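70 kDa protein (Xanthomonas sp., PDB 4B2N) acts as a processive rubber oxygenase (RoxA), a cytochrome with two c-type hemes that is classed as a dioxygenase. Local coordinates at residues Q106-Q109 and P110-L113; Q168-L171 and G172-Q175; Y407-D410 and P411-G415. One frame throughout, in Å; residues are numbered along the deposited sequence.

Overall arrangement
Contacts 1 and 2 have centres about 11 Å apart. Both feed edge strands of one three-stranded antiparallel sheet. Strand 186-189 runs between strand 112-113 of contact 1 and strand 173-174 of contact 2. The two contacts also touch directly, where Q106 packs on the Q175 backbone. The side chain of F108 in contact 1 is about 4 Å from a bound heme c. Contact 2 stays further off, with G172 about 8 Å from that heme. Contact 3 lies across the chain's centre, about 43 Å from contact 1 and about 40 Å from contact 2, centre to centre. Its L408 side chain is about 11 Å from that of H394, an axial ligand of the second heme iron.

Contact 1 of 3, residues Q106-Q109 and P110-L113; sequences QFFQ and PMAL
Q109 and P110 are joined by a side-chain to backbone hydrogen bond. Q109 NE2 donates to P110 O at 3.1 Å, and the bond is nearly straight, with an angle of 168° at the hydrogen. The donor lies in the carbonyl plane and meets a lone pair of P110 O. The acceptor in turn lies almost in the amide plane of Q109. A bend at chi2 (60°) turns the glutamine back over the peptide to P110 and brings NE2 to P110 O. The other end of the amide is held too, because Q109 OE1 accepts from I322 N. These two bonds should fix the rotation of the amide within a buried setting.

The remaining contacts are packing. Q106 has CG anti to its backbone N (chi1 -168°) and runs on extended toward the proline ring. There Q106 CD lies 3.8 Å from P110 CG, and the two side chains cross obliquely. The M111 side chain meets 106-109 through CG and SD. M111 CG sits 3.7 Å from Q109 O. M111 SD lies 4.2 Å from F108 CE1, near the plane of the phenyl ring, so the sulfur meets its edge and not a face. F108 also touches heme c and the ring of F317, and thus links this loop to the heme pocket.

Just after P110, M111 and A112 both pair with I187, which makes a classic beta bulge where the chain joins strand 186-189. The linker leads from helix 88-104 into edge strand 112-113. Q106, F108 and P110 rest on strand 186-189, M111 packs against helix 218-226, and F107 points the other way, onto helix 333-345.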
ATOM      1  N   GLN A 106       2.580 -18.553   2.339  1.00 13.93           N
ATOM      2  CA  GLN A 106       1.350 -18.069   2.974  1.00 15.37           C
ATOM      3  C   GLN A 106       1.670 -17.272   4.260  1.00 16.31           C
ATOM      4  O   GLN A 106       1.854 -17.826   5.340  1.00 18.39           O
ATOM      5  CB  GLN A 106       0.392 -19.200   3.290  1.00 15.85           C
ATOM      6  CG  GLN A 106      -0.995 -18.628   3.675  1.00 15.80           C
ATOM      7  CD  GLN A 106      -2.088 -19.597   3.349  1.00 16.54           C
ATOM      8  OE1 GLN A 106      -3.026 -19.297   2.567  1.00 15.98           O
ATOM      9  NE2 GLN A 106      -1.966 -20.778   3.897  1.00 13.31           N
ATOM     10  N   PHE A 107       1.760 -15.976   4.117  1.00 16.32           N
ATOM     11  CA  PHE A 107       2.023 -15.068   5.218  1.00 16.69           C
ATOM     12  C   PHE A 107       0.700 -14.606   5.820  1.00 17.93           C
ATOM     13  O   PHE A 107       0.487 -14.720   7.036  1.00 16.40           O
ATOM     14  CB  PHE A 107       2.731 -13.829   4.660  1.00 16.85           C
ATOM     15  CG  PHE A 107       4.138 -14.109   4.219  1.00 15.96           C
ATOM     16  CD1 PHE A 107       5.077 -14.663   5.129  1.00 15.05           C
ATOM     17  CD2 PHE A 107       4.527 -13.854   2.913  1.00 16.08           C
ATOM     18  CE1 PHE A 107       6.384 -14.981   4.733  1.00 15.29           C
ATOM     19  CE2 PHE A 107       5.858 -14.128   2.511  1.00 15.73           C
ATOM     20  CZ  PHE A 107       6.760 -14.708   3.430  1.00 14.51           C
ATOM     21  N   PHE A 108      -0.149 -14.070   4.943  1.00 16.91           N
ATOM     22  CA  PHE A 108      -1.448 -13.434   5.293  1.00 19.85           C
ATOM     23  C   PHE A 108      -2.403 -14.493   5.814  1.00 18.61           C
ATOM     24  O   PHE A 108      -2.412 -15.648   5.359  1.00 21.20           O
ATOM     25  CB  PHE A 108      -1.955 -12.724   4.029  1.00 19.39           C
ATOM     26  CG  PHE A 108      -3.292 -12.018   4.166  1.00 19.67           C
ATOM     27  CD1 PHE A 108      -4.518 -12.747   4.151  1.00 20.14           C
ATOM     28  CD2 PHE A 108      -3.354 -10.657   4.286  1.00 19.45           C
ATOM     29  CE1 PHE A 108      -5.774 -12.099   4.287  1.00 19.77           C
ATOM     30  CE2 PHE A 108      -4.603 -10.009   4.364  1.00 20.37           C
ATOM     31  CZ  PHE A 108      -5.796 -10.726   4.350  1.00 19.09           C
ATOM     32  N   GLN A 109      -3.118 -14.150   6.874  1.00 19.05           N
ATOM     33  CA  GLN A 109      -4.172 -14.974   7.470  1.00 18.45           C
ATOM     34  C   GLN A 109      -4.987 -15.846   6.499  1.00 17.75           C
ATOM     35  O   GLN A 109      -5.704 -15.306   5.716  1.00 19.37           O
ATOM     36  CB  GLN A 109      -5.134 -14.004   8.218  1.00 18.95           C
ATOM     37  CG  GLN A 109      -6.254 -14.765   8.935  1.00 19.31           C
ATOM     38  CD  GLN A 109      -5.716 -15.713   9.937  1.00 21.28           C
ATOM     39  OE1 GLN A 109      -5.006 -15.298  10.900  1.00 23.60           O
ATOM     40  NE2 GLN A 109      -6.087 -16.976   9.814  1.00 20.91           N
ATOM     41  N   PRO A 110      -4.947 -17.200   6.627  1.00 19.19           N
ATOM     42  CA  PRO A 110      -5.798 -18.019   5.752  1.00 18.89           C
ATOM     43  C   PRO A 110      -7.269 -17.734   5.995  1.00 18.99           C
ATOM     44  O   PRO A 110      -7.667 -17.517   7.154  1.00 19.07           O
ATOM     45  CB  PRO A 110      -5.499 -19.445   6.220  1.00 19.67           C
ATOM     46  CG  PRO A 110      -4.048 -19.400   6.608  1.00 21.12           C
ATOM     47  CD  PRO A 110      -3.889 -18.017   7.261  1.00 20.90           C
ATOM     48  N   MET A 111      -8.092 -17.832   4.954  1.00 18.13           N
ATOM     49  CA  MET A 111      -9.520 -17.498   5.088  1.00 18.46           C
ATOM     50  C   MET A 111     -10.434 -18.690   4.903  1.00 18.50           C
ATOM     51  O   MET A 111     -11.513 -18.683   5.449  1.00 21.22           O
ATOM     52  CB  MET A 111      -9.957 -16.361   4.163  1.00 20.80           C
ATOM     53  CG  MET A 111      -9.167 -15.119   4.417  1.00 27.19           C
ATOM     54  SD  MET A 111      -9.482 -13.779   3.222  1.00 32.97           S
ATOM     55  CE  MET A 111      -9.500 -14.708   1.703  1.00 35.68           C
ATOM     56  N   ALA A 112     -10.038 -19.662   4.077  1.00 16.14           N
ATOM     57  CA  ALA A 112     -10.942 -20.759   3.646  1.00 16.55           C
ATOM     58  C   ALA A 112     -10.158 -22.033   3.394  1.00 16.42           C
ATOM     59  O   ALA A 112      -8.975 -21.997   3.003  1.00 15.00           O
ATOM     60  CB  ALA A 112     -11.676 -20.307   2.383  1.00 16.62           C
ATOM     61  N   LEU A 113     -10.785 -23.187   3.583  1.00 14.84           N
ATOM     62  CA  LEU A 113     -10.254 -24.439   3.117  1.00 14.80           C
ATOM     63  C   LEU A 113     -10.197 -24.393   1.603  1.00 14.93           C
ATOM     64  O   LEU A 113     -11.041 -23.733   0.923  1.00 14.50           O
ATOM     65  CB  LEU A 113     -11.223 -25.592   3.528  1.00 15.20           C
ATOM     66  CG  LEU A 113     -11.459 -25.699   5.032  1.00 18.20           C
ATOM     67  CD1 LEU A 113     -12.692 -26.605   5.190  1.00 19.18           C
ATOM     68  CD2 LEU A 113     -10.290 -26.341   5.770  1.00 18.56           C
TER

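Contact 2 of 3, residues Q168-L171 and G172-Q175; sequences QLPL and GLIQ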
ATOM      1  N   GLN A 168      -5.712 -23.513 -10.127  1.00 12.79           N
ATOM      2  CA  GLN A 168      -4.974 -22.281 -10.221  1.00 13.15           C
ATOM      3  C   GLN A 168      -5.802 -21.183  -9.567  1.00 13.59           C
ATOM      4  O   GLN A 168      -7.017 -21.032  -9.862  1.00 13.46           O
ATOM      5  CB  GLN A 168      -4.706 -21.935 -11.734  1.00 12.83           C
ATOM      6  CG  GLN A 168      -4.177 -20.507 -12.027  1.00 13.04           C
ATOM      7  CD  GLN A 168      -2.665 -20.435 -11.824  1.00 12.86           C
ATOM      8  OE1 GLN A 168      -2.026 -21.416 -11.330  1.00 12.85           O
ATOM      9  NE2 GLN A 168      -2.097 -19.230 -12.043  1.00 12.52           N
ATOM     10  N   LEU A 169      -5.103 -20.312  -8.829  1.00 13.75           N
ATOM     11  CA  LEU A 169      -5.697 -19.180  -8.201  1.00 12.83           C
ATOM     12  C   LEU A 169      -5.313 -17.909  -8.921  1.00 12.48           C
ATOM     13  O   LEU A 169      -4.224 -17.844  -9.486  1.00 12.38           O
ATOM     14  CB  LEU A 169      -5.180 -19.011  -6.732  1.00 12.26           C
ATOM     15  CG  LEU A 169      -5.420 -20.218  -5.806  1.00 12.01           C
ATOM     16  CD1 LEU A 169      -4.420 -20.161  -4.643  1.00 11.33           C
ATOM     17  CD2 LEU A 169      -6.893 -20.190  -5.376  1.00 12.04           C
ATOM     18  N   PRO A 170      -6.193 -16.882  -8.891  1.00 13.08           N
ATOM     19  CA  PRO A 170      -5.768 -15.584  -9.452  1.00 12.82           C
ATOM     20  C   PRO A 170      -4.666 -14.936  -8.660  1.00 13.44           C
ATOM     21  O   PRO A 170      -4.482 -15.244  -7.451  1.00 14.90           O
ATOM     22  CB  PRO A 170      -7.002 -14.683  -9.245  1.00 14.28           C
ATOM     23  CG  PRO A 170      -8.145 -15.585  -9.146  1.00 17.09           C
ATOM     24  CD  PRO A 170      -7.597 -16.838  -8.439  1.00 14.67           C
ATOM     25  N   LEU A 171      -3.955 -13.975  -9.267  1.00 12.62           N
ATOM     26  CA  LEU A 171      -2.981 -13.184  -8.575  1.00 12.18           C
ATOM     27  C   LEU A 171      -3.691 -12.531  -7.434  1.00 12.49           C
ATOM     28  O   LEU A 171      -4.761 -11.955  -7.634  1.00 14.53           O
ATOM     29  CB  LEU A 171      -2.515 -12.077  -9.501  1.00 12.60           C
ATOM     30  CG  LEU A 171      -1.490 -11.114  -8.943  1.00 12.10           C
ATOM     31  CD1 LEU A 171      -0.178 -11.770  -8.483  1.00 13.75           C
ATOM     32  CD2 LEU A 171      -1.324 -10.006 -10.013  1.00 12.69           C
ATOM     33  N   GLY A 172      -3.152 -12.579  -6.237  1.00 11.78           N
ATOM     34  CA  GLY A 172      -3.949 -11.933  -5.153  1.00 11.54           C
ATOM     35  C   GLY A 172      -4.540 -12.886  -4.155  1.00 11.94           C
ATOM     36  O   GLY A 172      -4.881 -12.493  -3.036  1.00 12.04           O
ATOM     37  N   LEU A 173      -4.703 -14.127  -4.569  1.00 11.73           N
ATOM     38  CA  LEU A 173      -5.057 -15.180  -3.596  1.00 11.88           C
ATOM     39  C   LEU A 173      -3.866 -16.110  -3.609  1.00 12.28           C
ATOM     40  O   LEU A 173      -3.101 -16.181  -4.613  1.00 12.16           O
ATOM     41  CB  LEU A 173      -6.292 -16.022  -3.975  1.00 11.64           C
ATOM     42  CG  LEU A 173      -7.631 -15.239  -4.013  1.00 13.27           C
ATOM     43  CD1 LEU A 173      -8.823 -16.059  -4.518  1.00 13.06           C
ATOM     44  CD2 LEU A 173      -7.968 -14.545  -2.673  1.00 12.80           C
ATOM     45  N   ILE A 174      -3.751 -16.880  -2.507  1.00 11.97           N
ATOM     46  CA  ILE A 174      -2.653 -17.804  -2.408  1.00 12.91           C
ATOM     47  C   ILE A 174      -3.043 -18.992  -1.553  1.00 13.17           C
ATOM     48  O   ILE A 174      -3.778 -18.856  -0.565  1.00 13.75           O
ATOM     49  CB  ILE A 174      -1.345 -17.077  -1.871  1.00 12.98           C
ATOM     50  CG1 ILE A 174      -0.101 -17.947  -2.119  1.00 13.13           C
ATOM     51  CG2 ILE A 174      -1.504 -16.684  -0.367  1.00 12.78           C
ATOM     52  CD1 ILE A 174       1.251 -17.312  -1.708  1.00 12.46           C
ATOM     53  N   GLN A 175      -2.549 -20.154  -1.947  1.00 13.05           N
ATOM     54  CA  GLN A 175      -2.440 -21.243  -1.016  1.00 13.05           C
ATOM     55  C   GLN A 175      -1.015 -21.225  -0.392  1.00 13.12           C
ATOM     56  O   GLN A 175      -0.876 -21.012   0.815  1.00 13.75           O
ATOM     57  CB  GLN A 175      -2.716 -22.614  -1.675  1.00 12.99           C
ATOM     58  CG  GLN A 175      -2.307 -23.789  -0.785  1.00 12.42           C
ATOM     59  CD  GLN A 175      -2.143 -25.142  -1.477  1.00 13.45           C
ATOM     60  OE1 GLN A 175      -2.228 -26.153  -0.806  1.00 13.83           O
ATOM     61  NE2 GLN A 175      -1.873 -25.151  -2.788  1.00 12.26           N
TER
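L169 reaches across to the backbone of I174 and Q175 with its CD1 methyl. Its CG stands anti to the carbonyl carbon (chi1 -58°), and the outstretched CD1 comes to 3.3 Å from Q175 N and 3.6 Å from I174 C. This is tight packing of a methyl group on a peptide. Nearer the bend, L169 CB lies 4.2 Å from L173 CB.

The L173 side chain runs alongside the P170 ring, pointing the same way, and L173 CD1 meets P170 CD at 4.2 Å. Both residues pack on V137 of helix 133-141 and on Y117 of helix 114-118. L171 takes another course. With CG anti to the backbone N (chi1 179°), it stands beside its own carbonyl carbon, and L171 CG sits 3.5 Å from G172 N. It goes on to touch F207.

The chain reverses at P170-L173. L173 N donates to P170 O at 3.1 Å, in a nearly straight bond. G172 has a phi of 111° and no CB to press on L171 O. A glycine at the third position, with positive phi, is characteristic of a type II beta turn, here leading into edge strand 173-174.

Contact 3 of 3, residues Y407-D410 and P411-G415; sequences YLPD and PRLKG
D410 and R412 form a salt bridge built on an Asx turn. R412 grips the carboxylate side-on with two nitrogens: NH2 donates to D410 OD2 at 2.9 Å, and NE donates to D410 OD1 at 3.2 Å. Both oxygens use their syn lone pairs. The two flat groups are nearly coplanar, 23° apart, and the bend at chi3 (-60°) of R412 brings its guanidinium edge round to the acid.

The Asx turn is closed by the bond from R412 N to D410 OD1, 2.9 Å long. This donor comes from above the carboxylate plane, so OD1 serves two donors. D410 has CG anti to its backbone N (chi1 -180°), which sets the carboxylate beside the R412 amide. One more bond, L413 N to D410 O at 3.0 Å, opens the short 3-10 segment 411-413.

This loop runs between helix 399-402 and strand 420-422. L413 CD1 meets P409 CG at 4.0 Å, the side chains crossing at about a right angle. L413 packs on V53, and L408 on F63 and A402. K414 NZ forms a salt bridge with D20. L408 CD1 lies 4.0 Å from L413 CB and rests against the L413-K414 peptide, 3.6 Å from K414 N.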
ATOM      1  N   TYR A 407      18.664  23.246  -7.814  1.00 27.09           N
ATOM      2  CA  TYR A 407      17.536  22.281  -7.799  1.00 26.07           C
ATOM      3  C   TYR A 407      17.744  21.157  -6.792  1.00 27.01           C
ATOM      4  O   TYR A 407      16.812  20.796  -6.085  1.00 26.97           O
ATOM      5  CB  TYR A 407      17.239  21.720  -9.220  1.00 24.82           C
ATOM      6  CG  TYR A 407      16.702  22.847 -10.037  1.00 24.66           C
ATOM      7  CD1 TYR A 407      15.353  23.149 -10.021  1.00 24.09           C
ATOM      8  CD2 TYR A 407      17.561  23.684 -10.732  1.00 25.19           C
ATOM      9  CE1 TYR A 407      14.861  24.258 -10.731  1.00 25.67           C
ATOM     10  CE2 TYR A 407      17.083  24.802 -11.415  1.00 25.65           C
ATOM     11  CZ  TYR A 407      15.729  25.081 -11.400  1.00 25.30           C
ATOM     12  OH  TYR A 407      15.189  26.173 -12.077  1.00 25.69           O
ATOM     13  N   LEU A 408      18.959  20.621  -6.719  1.00 25.58           N
ATOM     14  CA  LEU A 408      19.201  19.343  -5.996  1.00 24.75           C
ATOM     15  C   LEU A 408      20.625  19.405  -5.545  1.00 24.95           C
ATOM     16  O   LEU A 408      21.462  19.756  -6.363  1.00 30.46           O
ATOM     17  CB  LEU A 408      19.143  18.147  -6.953  1.00 23.21           C
ATOM     18  CG  LEU A 408      18.274  16.901  -6.757  1.00 22.57           C
ATOM     19  CD1 LEU A 408      18.924  15.670  -7.371  1.00 21.10           C
ATOM     20  CD2 LEU A 408      17.573  16.672  -5.408  1.00 21.26           C
ATOM     21  N   PRO A 409      20.933  18.999  -4.282  1.00 26.52           N
ATOM     22  CA  PRO A 409      22.269  19.181  -3.716  1.00 24.29           C
ATOM     23  C   PRO A 409      23.160  18.024  -4.104  1.00 27.52           C
ATOM     24  O   PRO A 409      24.324  18.089  -3.871  1.00 27.18           O
ATOM     25  CB  PRO A 409      22.016  19.159  -2.207  1.00 24.57           C
ATOM     26  CG  PRO A 409      20.850  18.200  -2.056  1.00 23.73           C
ATOM     27  CD  PRO A 409      19.985  18.425  -3.283  1.00 22.95           C
ATOM     28  N   ASP A 410      22.624  16.951  -4.700  1.00 24.97           N
ATOM     29  CA  ASP A 410      23.485  15.813  -5.029  1.00 25.11           C
ATOM     30  C   ASP A 410      22.821  15.056  -6.166  1.00 23.41           C
ATOM     31  O   ASP A 410      21.653  14.682  -6.025  1.00 24.41           O
ATOM     32  CB  ASP A 410      23.614  14.974  -3.761  1.00 25.24           C
ATOM     33  CG  ASP A 410      24.488  13.742  -3.940  1.00 28.15           C
ATOM     34  OD1 ASP A 410      24.705  13.214  -5.052  1.00 27.24           O
ATOM     35  OD2 ASP A 410      24.924  13.225  -2.912  1.00 29.18           O
ATOM     36  N   PRO A 411      23.529  14.842  -7.304  1.00 23.70           N
ATOM     37  CA  PRO A 411      22.909  14.239  -8.507  1.00 23.60           C
ATOM     38  C   PRO A 411      22.415  12.828  -8.217  1.00 21.14           C
ATOM     39  O   PRO A 411      21.500  12.389  -8.874  1.00 20.25           O
ATOM     40  CB  PRO A 411      24.048  14.239  -9.564  1.00 24.42           C
ATOM     41  CG  PRO A 411      25.089  15.127  -8.984  1.00 23.47           C
ATOM     42  CD  PRO A 411      24.974  15.130  -7.504  1.00 24.77           C
ATOM     43  N   ARG A 412      22.966  12.158  -7.183  1.00 20.90           N
ATOM     44  CA  ARG A 412      22.511  10.804  -6.798  1.00 22.15           C
ATOM     45  C   ARG A 412      21.091  10.760  -6.218  1.00 20.72           C
ATOM     46  O   ARG A 412      20.509   9.674  -6.096  1.00 20.54           O
ATOM     47  CB  ARG A 412      23.458  10.169  -5.782  1.00 21.73           C
ATOM     48  CG  ARG A 412      24.821   9.913  -6.383  1.00 23.38           C
ATOM     49  CD  ARG A 412      25.802   9.403  -5.323  1.00 25.58           C
ATOM     50  NE  ARG A 412      25.982  10.363  -4.230  1.00 23.90           N
ATOM     51  CZ  ARG A 412      26.618  10.103  -3.104  1.00 25.22           C
ATOM     52  NH1 ARG A 412      27.184   8.898  -2.920  1.00 27.69           N
ATOM     53  NH2 ARG A 412      26.709  11.030  -2.156  1.00 24.74           N
ATOM     54  N   LEU A 413      20.532  11.929  -5.937  1.00 18.85           N
ATOM     55  CA  LEU A 413      19.219  12.072  -5.317  1.00 19.28           C
ATOM     56  C   LEU A 413      18.100  12.276  -6.376  1.00 18.82           C
ATOM     57  O   LEU A 413      16.940  12.581  -6.047  1.00 17.22           O
ATOM     58  CB  LEU A 413      19.248  13.212  -4.291  1.00 17.85           C
ATOM     59  CG  LEU A 413      20.144  13.023  -3.074  1.00 18.38           C
ATOM     60  CD1 LEU A 413      20.047  14.269  -2.177  1.00 17.90           C
ATOM     61  CD2 LEU A 413      19.586  11.832  -2.286  1.00 16.51           C
ATOM     62  N   LYS A 414      18.457  12.089  -7.650  1.00 21.36           N
ATOM     63  CA  LYS A 414      17.503  12.218  -8.715  1.00 19.47           C
ATOM     64  C   LYS A 414      16.344  11.281  -8.415  1.00 19.33           C
ATOM     65  O   LYS A 414      16.566  10.092  -8.122  1.00 18.66           O
ATOM     66  CB  LYS A 414      18.153  11.747  -9.993  1.00 22.86           C
ATOM     67  CG  LYS A 414      17.293  11.848 -11.241  1.00 22.23           C
ATOM     68  CD  LYS A 414      18.163  11.626 -12.477  1.00 26.58           C
ATOM     69  CE  LYS A 414      18.929  10.321 -12.325  1.00 27.72           C
ATOM     70  NZ  LYS A 414      18.806   9.669 -13.641  1.00 31.06           N
ATOM     71  N   GLY A 415      15.128  11.793  -8.516  1.00 17.85           N
ATOM     72  CA  GLY A 415      13.934  10.958  -8.315  1.00 18.21           C
ATOM     73  C   GLY A 415      13.549  10.553  -6.880  1.00 17.64           C
ATOM     74  O   GLY A 415      12.475  10.008  -6.673  1.00 17.32           O
TER